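Side-chain contacts in 3'-5' exonuclease crn-4 (Caenorhabditis elegans, PDB 5DK5), which degrades RNA and DNA from the 3' end as a metal-dependent exonuclease and takes part in apoptotic DNA degradation: residues Thr256-Ala259 / Gly260-Arg263; Leu264-Gly268 / Val269-Cys273. One frame throughout, in Å; residues are numbered along the deposited sequence.

Contact 1 of 2, residues Thr256-Ala259 / Gly260-Arg263; sequences TIRA and GDFR
At the edge of the F262 ring, close to its plane, sits CD1 of I257; the edge of the R258 guanidinium is likewise approached near its plane by OD2 of D261. I257 packs more closely on the backbone and CB of F262 than on its ring. It turns CG1 anti to its own backbone N (chi1 173°), which carries CD1 forward until it lies 3.5 Å from F262 CA and 3.8 Å from F262 CB. On the way CG1 of I257 slides past D261, its carbon 3.8 Å from D261 CB, the two side chains running in opposite directions. Isoleucine suits this place through its CG1-CD1 arm, long enough to pass D261 CB and end on F262, while the F262 ring leads on to rest against T213 and V214. All this happens around a type II beta turn, R258 to D261, in the loop that follows edge strand 253-256. The turn is closed by D261 N donating to R258 O at 3.2 Å, with the donor well above the carbonyl plane. G260 fits its third position: with phi near +90°, a CB would be jammed against A259 O. Inside the bend one water donates to R258 O, accepts from F262 N at 2.9 Å, and takes a weak bond from G260 N, so the R258 carbonyl has two donors. On the outer side R258 and D261 lie side by side and point the same way, their flat groups 48° apart. OD2 of D261 stands 3.7 Å from R258 CB, yet 4.2 Å from R258 NE, beyond a salt bridge; the opposite charges probably attract only loosely at this exposed surface. At the end of the strand T256 OG1 bonds K153 NZ, and I257 just after it pairs its backbone with N215.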
ATOM      1  N   THR B 256      -8.841  18.460 -26.800  1.00 38.67           N
ATOM      2  CA  THR B 256      -9.572  19.709 -26.666  1.00 41.88           C
ATOM      3  C   THR B 256     -10.578  19.861 -27.799  1.00 42.28           C
ATOM      4  O   THR B 256     -10.269  19.567 -28.954  1.00 42.06           O
ATOM      5  CB  THR B 256      -8.606  20.917 -26.658  1.00 47.40           C
ATOM      6  OG1 THR B 256      -8.181  21.182 -25.315  1.00 49.20           O
ATOM      7  CG2 THR B 256      -9.257  22.180 -27.244  1.00 51.38           C
ATOM      8  N   ILE B 257     -11.785  20.298 -27.457  1.00 44.39           N
ATOM      9  CA  ILE B 257     -12.745  20.746 -28.458  1.00 47.55           C
ATOM     10  C   ILE B 257     -13.114  22.198 -28.174  1.00 46.68           C
ATOM     11  O   ILE B 257     -13.561  22.543 -27.081  1.00 44.88           O
ATOM     12  CB  ILE B 257     -14.013  19.865 -28.504  1.00 48.78           C
ATOM     13  CG1 ILE B 257     -15.047  20.495 -29.442  1.00 51.42           C
ATOM     14  CG2 ILE B 257     -14.602  19.661 -27.113  1.00 48.34           C
ATOM     15  CD1 ILE B 257     -16.102  19.536 -29.921  1.00 51.79           C
ATOM     16  N   ARG B 258     -12.905  23.045 -29.173  1.00 44.62           N
ATOM     17  CA  ARG B 258     -13.067  24.484 -29.020  1.00 41.33           C
ATOM     18  C   ARG B 258     -14.521  24.865 -28.768  1.00 55.11           C
ATOM     19  O   ARG B 258     -15.437  24.111 -29.087  1.00 41.16           O
ATOM     20  CB  ARG B 258     -12.539  25.198 -30.263  1.00 42.82           C
ATOM     21  CG  ARG B 258     -11.066  24.926 -30.546  1.00 42.81           C
ATOM     22  CD  ARG B 258     -10.750  25.042 -32.028  1.00 44.03           C
ATOM     23  NE  ARG B 258     -11.044  26.371 -32.553  1.00 60.20           N
ATOM     24  CZ  ARG B 258     -10.212  27.406 -32.504  1.00 60.66           C
ATOM     25  NH1 ARG B 258      -9.014  27.283 -31.945  1.00 46.26           N
ATOM     26  NH2 ARG B 258     -10.579  28.572 -33.015  1.00 48.22           N
ATOM     27  N   ALA B 259     -14.724  26.042 -28.186  1.00 54.44           N
ATOM     28  CA  ALA B 259     -16.064  26.508 -27.856  1.00 54.34           C
ATOM     29  C   ALA B 259     -16.895  26.717 -29.119  1.00 50.81           C
ATOM     30  O   ALA B 259     -16.431  27.320 -30.086  1.00 48.86           O
ATOM     31  CB  ALA B 259     -15.991  27.791 -27.052  1.00 56.99           C
ATOM     32  N   GLY B 260     -18.125  26.210 -29.098  1.00 61.45           N
ATOM     33  CA  GLY B 260     -19.039  26.351 -30.218  1.00 62.83           C
ATOM     34  C   GLY B 260     -18.930  25.221 -31.226  1.00 62.63           C
ATOM     35  O   GLY B 260     -19.671  25.188 -32.208  1.00 63.81           O
ATOM     36  N   ASP B 261     -18.011  24.290 -30.980  1.00 52.18           N
ATOM     37  CA  ASP B 261     -17.757  23.188 -31.907  1.00 53.96           C
ATOM     38  C   ASP B 261     -18.428  21.889 -31.471  1.00 48.88           C
ATOM     39  O   ASP B 261     -18.550  20.955 -32.263  1.00 48.81           O
ATOM     40  CB  ASP B 261     -16.252  22.959 -32.053  1.00 59.10           C
ATOM     41  CG  ASP B 261     -15.542  24.137 -32.688  1.00 65.77           C
ATOM     42  OD1 ASP B 261     -16.107  25.251 -32.681  1.00 68.94           O
ATOM     43  OD2 ASP B 261     -14.416  23.948 -33.194  1.00 67.62           O
ATOM     44  N   PHE B 262     -18.854  21.826 -30.213  1.00 49.41           N
ATOM     45  CA  PHE B 262     -19.453  20.607 -29.674  1.00 47.09           C
ATOM     46  C   PHE B 262     -20.927  20.462 -30.039  1.00 45.66           C
ATOM     47  O   PHE B 262     -21.718  21.389 -29.857  1.00 44.11           O
ATOM     48  CB  PHE B 262     -19.311  20.564 -28.154  1.00 45.91           C
ATOM     49  CG  PHE B 262     -20.032  19.410 -27.520  1.00 44.23           C
ATOM     50  CD1 PHE B 262     -19.501  18.134 -27.577  1.00 43.15           C
ATOM     51  CD2 PHE B 262     -21.247  19.597 -26.881  1.00 43.44           C
ATOM     52  CE1 PHE B 262     -20.162  17.066 -27.004  1.00 42.52           C
ATOM     53  CE2 PHE B 262     -21.913  18.531 -26.306  1.00 41.94           C
ATOM     54  CZ  PHE B 262     -21.370  17.265 -26.366  1.00 41.45           C
ATOM     55  N   ARG B 263     -21.280  19.282 -30.546  1.00 52.51           N
ATOM     56  CA  ARG B 263     -22.666  18.930 -30.839  1.00 52.45           C
ATOM     57  C   ARG B 263     -23.060  17.718 -30.003  1.00 50.51           C
ATOM     58  O   ARG B 263     -22.231  16.850 -29.733  1.00 48.74           O
ATOM     59  CB  ARG B 263     -22.852  18.631 -32.329  1.00 55.89           C
ATOM     60  CG  ARG B 263     -22.260  19.679 -33.264  1.00 59.43           C
ATOM     61  CD  ARG B 263     -22.838  21.063 -33.009  1.00 64.45           C
ATOM     62  NE  ARG B 263     -22.140  22.097 -33.766  1.00 70.55           N
ATOM     63  CZ  ARG B 263     -22.215  23.398 -33.501  1.00 75.67           C
ATOM     64  NH1 ARG B 263     -22.951  23.835 -32.488  1.00 76.77           N
ATOM     65  NH2 ARG B 263     -21.544  24.266 -34.247  1.00 78.12           N
TER
HETATM   66  O   HOH W   1     -18.288  23.602 -28.048  1.00 52.22           O

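Contact 2 of 2, residues Leu264-Gly268 / Val269-Cys273; sequences LEMYG and VCRYC. With ZN (zinc ion), chain I.
M266 and R271 cross at about a right angle, and this is the tightly packed part of the contact: CG of M266 lies over one face of the R271 guanidinium, offset toward its rim, 3.4 Å from NH1. Farther along, the bend of the thioether chain at chi3 (35°) brings CE of M266 to 3.8 Å from R271 CD. A flexible, unbranched methionine suits the spot, since it can lie against both the flat cation and its alkyl stem; L217 of strand 216-219 touches both side chains. With an alanine in place of R271 the guanidinium and its CD would be gone, and M266 CG and CE would probably lose their cover, while L217 and T219 would lose a neighbour. Next to this pair in sequence the chain turns, V269 N donating almost straight to M266 O at 2.8 Å, an angle of 173°, across the cis peptide that precedes G268. The looser side is that of V269, partly exposed and meeting mainly the adjoining G268 backbone. Y267, whose CB leaves the contact, has its side chain against E113 and A143. R271 lies between the two cysteines of a C-x-x-C pair, which hold the zinc ion through SG of C270 at 2.3 Å and SG of C273 at 2.4 Å, with C220 and C280 completing a four-cysteine site. The backbone N-H groups of Y272 and C273 give weak bonds to C270 SG, as in the turns of many zinc knuckles. With four sulfur ligands, probably thiolates, such N-H donors are likely to help disperse negative charge around the metal, consistent with a structural zinc.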
ATOM      1  N   LEU B 264     -24.323  17.659 -29.595  1.00 45.14           N
ATOM      2  CA  LEU B 264     -24.807  16.552 -28.776  1.00 45.75           C
ATOM      3  C   LEU B 264     -24.725  15.218 -29.511  1.00 44.56           C
ATOM      4  O   LEU B 264     -24.597  14.167 -28.883  1.00 41.64           O
ATOM      5  CB  LEU B 264     -26.246  16.806 -28.328  1.00 48.65           C
ATOM      6  CG  LEU B 264     -26.376  17.472 -26.959  1.00 54.16           C
ATOM      7  CD1 LEU B 264     -25.711  18.834 -26.952  1.00 57.37           C
ATOM      8  CD2 LEU B 264     -27.839  17.580 -26.552  1.00 57.43           C
ATOM      9  N   GLU B 265     -24.794  15.265 -30.838  1.00 52.98           N
ATOM     10  CA  GLU B 265     -24.769  14.051 -31.647  1.00 55.28           C
ATOM     11  C   GLU B 265     -23.376  13.433 -31.702  1.00 54.26           C
ATOM     12  O   GLU B 265     -23.185  12.373 -32.299  1.00 53.79           O
ATOM     13  CB  GLU B 265     -25.261  14.339 -33.067  1.00 60.95           C
ATOM     14  CG  GLU B 265     -24.438  15.382 -33.822  1.00 65.56           C
ATOM     15  CD  GLU B 265     -24.810  15.479 -35.291  1.00 70.04           C
ATOM     16  OE1 GLU B 265     -25.267  14.466 -35.864  1.00 71.26           O
ATOM     17  OE2 GLU B 265     -24.643  16.571 -35.875  1.00 71.83           O
ATOM     18  N   MET B 266     -22.402  14.099 -31.089  1.00 50.41           N
ATOM     19  CA  MET B 266     -21.050  13.557 -31.008  1.00 51.90           C
ATOM     20  C   MET B 266     -21.002  12.396 -30.021  1.00 51.70           C
ATOM     21  O   MET B 266     -20.105  11.555 -30.088  1.00 49.83           O
ATOM     22  CB  MET B 266     -20.055  14.642 -30.595  1.00 52.39           C
ATOM     23  CG  MET B 266     -19.777  15.674 -31.679  1.00 55.11           C
ATOM     24  SD  MET B 266     -18.908  17.140 -31.085  1.00 46.67           S
ATOM     25  CE  MET B 266     -17.830  16.450 -29.826  1.00 78.57           C
ATOM     26  N   TYR B 267     -21.967  12.354 -29.106  1.00 56.79           N
ATOM     27  CA  TYR B 267     -22.110  11.219 -28.203  1.00 55.25           C
ATOM     28  C   TYR B 267     -22.760  10.064 -28.975  1.00 59.29           C
ATOM     29  O   TYR B 267     -23.801  10.292 -29.587  1.00 64.24           O
ATOM     30  CB  TYR B 267     -22.964  11.596 -26.986  1.00 51.10           C
ATOM     31  CG  TYR B 267     -23.128  10.474 -25.980  1.00 44.56           C
ATOM     32  CD1 TYR B 267     -24.011   9.426 -26.212  1.00 40.74           C
ATOM     33  CD2 TYR B 267     -22.398  10.463 -24.800  1.00 41.05           C
ATOM     34  CE1 TYR B 267     -24.155   8.399 -25.302  1.00 38.49           C
ATOM     35  CE2 TYR B 267     -22.539   9.440 -23.881  1.00 38.52           C
ATOM     36  CZ  TYR B 267     -23.421   8.412 -24.137  1.00 37.74           C
ATOM     37  OH  TYR B 267     -23.569   7.388 -23.226  1.00 35.64           O
ATOM     38  N   GLY B 268     -22.204   8.846 -28.985  1.00 52.98           N
ATOM     39  CA  GLY B 268     -20.944   8.452 -28.368  1.00 47.59           C
ATOM     40  C   GLY B 268     -20.007   7.919 -29.439  1.00 44.62           C
ATOM     41  O   GLY B 268     -19.754   6.718 -29.526  1.00 42.67           O
ATOM     42  N   VAL B 269     -19.513   8.828 -30.272  1.00 48.49           N
ATOM     43  CA  VAL B 269     -18.611   8.489 -31.366  1.00 47.55           C
ATOM     44  C   VAL B 269     -17.246   9.117 -31.131  1.00 46.69           C
ATOM     45  O   VAL B 269     -17.143  10.312 -30.851  1.00 46.69           O
ATOM     46  CB  VAL B 269     -19.165   8.970 -32.721  1.00 47.31           C
ATOM     47  CG1 VAL B 269     -18.200   8.631 -33.848  1.00 47.51           C
ATOM     48  CG2 VAL B 269     -20.533   8.353 -32.982  1.00 46.29           C
ATOM     49  N   CYS B 270     -16.198   8.307 -31.241  1.00 43.78           N
ATOM     50  CA  CYS B 270     -14.839   8.806 -31.082  1.00 41.56           C
ATOM     51  C   CYS B 270     -14.560   9.868 -32.134  1.00 39.64           C
ATOM     52  O   CYS B 270     -14.802   9.656 -33.322  1.00 39.89           O
ATOM     53  CB  CYS B 270     -13.820   7.673 -31.189  1.00 40.07           C
ATOM     54  SG  CYS B 270     -12.114   8.258 -31.261  1.00 41.07           S
ATOM     55  N   ARG B 271     -14.058  11.012 -31.691  1.00 39.76           N
ATOM     56  CA  ARG B 271     -13.825  12.138 -32.584  1.00 40.89           C
ATOM     57  C   ARG B 271     -12.750  11.822 -33.622  1.00 40.96           C
ATOM     58  O   ARG B 271     -12.786  12.347 -34.735  1.00 39.70           O
ATOM     59  CB  ARG B 271     -13.427  13.378 -31.778  1.00 45.03           C
ATOM     60  CG  ARG B 271     -13.987  14.683 -32.317  1.00 51.26           C
ATOM     61  CD  ARG B 271     -15.499  14.695 -32.276  1.00 56.32           C
ATOM     62  NE  ARG B 271     -16.076  14.902 -33.603  1.00 63.96           N
ATOM     63  CZ  ARG B 271     -17.161  14.290 -34.072  1.00 69.16           C
ATOM     64  NH1 ARG B 271     -17.818  13.399 -33.338  1.00 70.09           N
ATOM     65  NH2 ARG B 271     -17.592  14.569 -35.295  1.00 71.66           N
ATOM     66  N   TYR B 272     -11.802  10.961 -33.262  1.00 37.99           N
ATOM     67  CA  TYR B 272     -10.687  10.655 -34.150  1.00 41.37           C
ATOM     68  C   TYR B 272     -11.059   9.617 -35.210  1.00 43.32           C
ATOM     69  O   TYR B 272     -11.108   9.928 -36.400  1.00 44.09           O
ATOM     70  CB  TYR B 272      -9.482  10.163 -33.345  1.00 40.30           C
ATOM     71  CG  TYR B 272      -8.215  10.095 -34.162  1.00 42.00           C
ATOM     72  CD1 TYR B 272      -7.913   8.973 -34.918  1.00 42.38           C
ATOM     73  CD2 TYR B 272      -7.327  11.161 -34.187  1.00 44.01           C
ATOM     74  CE1 TYR B 272      -6.759   8.910 -35.672  1.00 43.34           C
ATOM     75  CE2 TYR B 272      -6.172  11.108 -34.937  1.00 44.84           C
ATOM     76  CZ  TYR B 272      -5.892   9.981 -35.678  1.00 44.22           C
ATOM     77  OH  TYR B 272      -4.738   9.926 -36.425  1.00 44.68           O
ATOM     78  N   CYS B 273     -11.320   8.386 -34.775  1.00 51.98           N
ATOM     79  CA  CYS B 273     -11.550   7.277 -35.699  1.00 54.69           C
ATOM     80  C   CYS B 273     -12.988   7.228 -36.210  1.00 55.11           C
ATOM     81  O   CYS B 273     -13.307   6.442 -37.101  1.00 54.91           O
ATOM     82  CB  CYS B 273     -11.200   5.949 -35.024  1.00 53.86           C
ATOM     83  SG  CYS B 273     -12.287   5.492 -33.661  1.00 43.93           S
TER
HETATM   84 ZN    ZN I 301     -11.138   6.235 -31.687  1.00 42.66          ZN

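How the contacts relate
The two contacts follow in series along the loop between strand 253-256 and helix 300-305, their centres 12 Å apart. They meet through M266: its CE lies 3.5 Å from I257 CD1, and its SD is 4.0 Å from D261 O. The M266 methyl thus meets both the I257 methyl and, in contact 2, R271. The roles differ, however. Contact 1 is a surface turn remote from the zinc and magnesium sites, whereas contact 2 supplies two of the four zinc ligands. Neither includes D25, E27 or D194, the magnesium-binding residues of the exonuclease centre.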